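Local coordinates for GNAT family acetyltransferase (PDB 6C30), which probably transfers an acetyl group from acetyl-coenzyme A to an amino group of its substrate, as a RimJ-type member of the GNAT N-acetyltransferases, at residues F143-H149 / I195-L200. Sequence-based numbering, arbitrary orientation.
Sequences FTAVQLH and ITAEEL
With CG anti to its carbonyl carbon (chi1 -70°), Phe143 presents one face of its ring to Ala197, while the imidazole of His149, its CG anti to the backbone N (chi1 175°), is directed to the carboxylate of Glu198. Ala197 CA stands 3.8 Å from the Phe143 ring centroid and almost on the ring normal, a CH-pi contact centred on the face. The rim of the ring is lined by Ile195 and Leu200: Phe143 CZ lies 4.1 Å from Ile195 CG2, and Phe143 CD2 lies 4.0 Å from Leu200 CD2.

Beside this apolar patch the backbones are joined by Ala197 N donating to His149 O at 2.8 Å, the donor tilted well out of the carbonyl plane. His149 NE2 donates to Glu198 OE2 at 2.7 Å with an N-H...O angle of 164°; the carboxylate oxygen lies in the imidazole plane and is met on its syn side, somewhat out of the carboxylate plane, the two planes being almost perpendicular. A bend at chi2 folds the Glu198 carboxylate back, and Thr196 OG1 donates to Glu198 OE1 at 2.7 Å, so both oxygens are engaged and the group's rotation is restricted. Thr196 CB lies over one face of the imidazole, offset toward its rim. Glu199 OE2 accepts from Thr196 N at 2.8 Å, while its OE1 forms a salt bridge with Arg172.

The contact thus fastens the turn-containing connection between helix 130-143 and strand 150-155 to the 3-10 exit of strand 186-196, the antiparallel neighbour of 150-155 in the mixed sheet of the GNAT fold.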
loop_
_atom_site.group_PDB
_atom_site.type_symbol
_atom_site.label_atom_id
_atom_site.label_comp_id
_atom_site.label_asym_id
_atom_site.label_seq_id
_atom_site.Cartn_x
_atom_site.Cartn_y
_atom_site.Cartn_z
ATOM N N PHE A 143 2.380 -3.029 20.342
ATOM C CA PHE A 143 1.894 -2.604 21.654
ATOM C C PHE A 143 0.398 -2.289 21.631
ATOM O O PHE A 143 -0.198 -2.017 22.677
ATOM C CB PHE A 143 2.693 -1.393 22.151
ATOM C CG PHE A 143 4.118 -1.714 22.535
ATOM C CD1 PHE A 143 4.460 -2.958 23.036
ATOM C CD2 PHE A 143 5.114 -0.762 22.388
ATOM C CE1 PHE A 143 5.782 -3.241 23.385
ATOM C CE2 PHE A 143 6.432 -1.041 22.733
ATOM C CZ PHE A 143 6.760 -2.278 23.238
ATOM N N THR A 144 -0.213 -2.341 20.449
ATOM C CA THR A 144 -1.661 -2.167 20.338
ATOM C C THR A 144 -2.315 -3.457 19.840
ATOM O O THR A 144 -2.763 -4.281 20.644
ATOM C CB THR A 144 -2.033 -0.977 19.416
ATOM O OG1 THR A 144 -1.428 -1.133 18.122
ATOM C CG2 THR A 144 -1.555 0.333 20.025
ATOM N N ALA A 145 -2.326 -3.651 18.523
ATOM C CA ALA A 145 -3.009 -4.783 17.897
ATOM C C ALA A 145 -2.529 -6.166 18.354
ATOM O O ALA A 145 -3.340 -7.083 18.498
ATOM C CB ALA A 145 -2.883 -4.676 16.381
ATOM N N VAL A 146 -1.227 -6.330 18.579
ATOM C CA VAL A 146 -0.702 -7.654 18.940
ATOM C C VAL A 146 -0.779 -7.865 20.464
ATOM O O VAL A 146 -0.550 -8.967 20.965
ATOM C CB VAL A 146 0.752 -7.848 18.414
ATOM C CG1 VAL A 146 1.190 -9.317 18.501
ATOM C CG2 VAL A 146 0.840 -7.380 16.961
ATOM N N GLN A 147 -1.141 -6.801 21.181
ATOM C CA GLN A 147 -1.369 -6.847 22.631
ATOM C C GLN A 147 -0.117 -7.258 23.401
ATOM O O GLN A 147 -0.193 -7.904 24.451
ATOM C CB GLN A 147 -2.530 -7.792 22.960
ATOM C CG GLN A 147 -3.844 -7.365 22.325
ATOM C CD GLN A 147 -4.936 -8.404 22.489
ATOM O OE1 GLN A 147 -4.714 -9.476 23.054
ATOM N NE2 GLN A 147 -6.128 -8.092 21.989
ATOM N N LEU A 148 1.044 -6.866 22.890
ATOM C CA LEU A 148 2.293 -7.202 23.550
ATOM C C LEU A 148 2.721 -6.138 24.559
ATOM O O LEU A 148 2.290 -4.975 24.499
ATOM C CB LEU A 148 3.402 -7.415 22.510
ATOM C CG LEU A 148 3.156 -8.587 21.557
ATOM C CD1 LEU A 148 4.292 -8.700 20.545
ATOM C CD2 LEU A 148 2.991 -9.900 22.322
ATOM N N HIS A 149 3.567 -6.565 25.491
ATOM C CA HIS A 149 4.087 -5.711 26.553
ATOM C C HIS A 149 5.546 -5.288 26.340
ATOM O O HIS A 149 5.985 -4.269 26.856
ATOM C CB HIS A 149 3.950 -6.430 27.902
ATOM C CG HIS A 149 4.561 -5.684 29.047
ATOM N ND1 HIS A 149 5.762 -6.045 29.616
ATOM C CD2 HIS A 149 4.148 -4.575 29.708
ATOM C CE1 HIS A 149 6.057 -5.200 30.590
ATOM N NE2 HIS A 149 5.094 -4.297 30.663
ATOM N N ILE A 195 12.372 -2.431 24.732
ATOM C CA ILE A 195 11.482 -1.358 25.147
ATOM C C ILE A 195 10.165 -1.999 25.585
ATOM O O ILE A 195 9.767 -3.032 25.040
ATOM C CB ILE A 195 11.288 -0.322 24.001
ATOM C CG1 ILE A 195 10.516 0.904 24.498
ATOM C CG2 ILE A 195 10.613 -0.948 22.764
ATOM C CD1 ILE A 195 10.391 2.018 23.459
ATOM N N THR A 196 9.508 -1.431 26.596
ATOM C CA THR A 196 8.232 -1.993 27.033
ATOM C C THR A 196 7.111 -0.986 26.784
ATOM O O THR A 196 7.370 0.192 26.534
ATOM C CB THR A 196 8.253 -2.436 28.526
ATOM O OG1 THR A 196 8.387 -1.292 29.381
ATOM C CG2 THR A 196 9.393 -3.413 28.795
ATOM N N ALA A 197 5.872 -1.469 26.832
ATOM C CA ALA A 197 4.719 -0.676 26.422
ATOM C C ALA A 197 4.567 0.600 27.247
ATOM O O ALA A 197 4.153 1.630 26.716
ATOM C CB ALA A 197 3.461 -1.511 26.502
ATOM N N GLU A 198 4.927 0.534 28.526
ATOM C CA GLU A 198 4.884 1.717 29.399
ATOM C C GLU A 198 5.699 2.883 28.837
ATOM O O GLU A 198 5.391 4.045 29.102
ATOM C CB GLU A 198 5.401 1.375 30.805
ATOM C CG GLU A 198 4.593 0.317 31.554
ATOM C CD GLU A 198 5.123 -1.090 31.338
ATOM O OE1 GLU A 198 5.926 -1.283 30.404
ATOM O OE2 GLU A 198 4.737 -2.000 32.100
ATOM N N GLU A 199 6.739 2.574 28.065
ATOM C CA GLU A 199 7.659 3.587 27.561
ATOM C C GLU A 199 7.210 4.200 26.242
ATOM O O GLU A 199 7.799 5.175 25.781
ATOM C CB GLU A 199 9.053 2.997 27.362
ATOM C CG GLU A 199 9.613 2.262 28.558
ATOM C CD GLU A 199 10.954 1.634 28.250
ATOM O OE1 GLU A 199 11.960 2.369 28.119
ATOM O OE2 GLU A 199 11.003 0.391 28.121
ATOM N N LEU A 200 6.197 3.611 25.619
ATOM C CA LEU A 200 5.825 4.046 24.271
ATOM C C LEU A 200 5.416 5.530 24.190
ATOM O O LEU A 200 5.955 6.248 23.354
ATOM C CB LEU A 200 4.712 3.162 23.699
ATOM C CG LEU A 200 4.400 3.504 22.237
ATOM C CD1 LEU A 200 5.620 3.251 21.366
ATOM C CD2 LEU A 200 3.201 2.718 21.726
#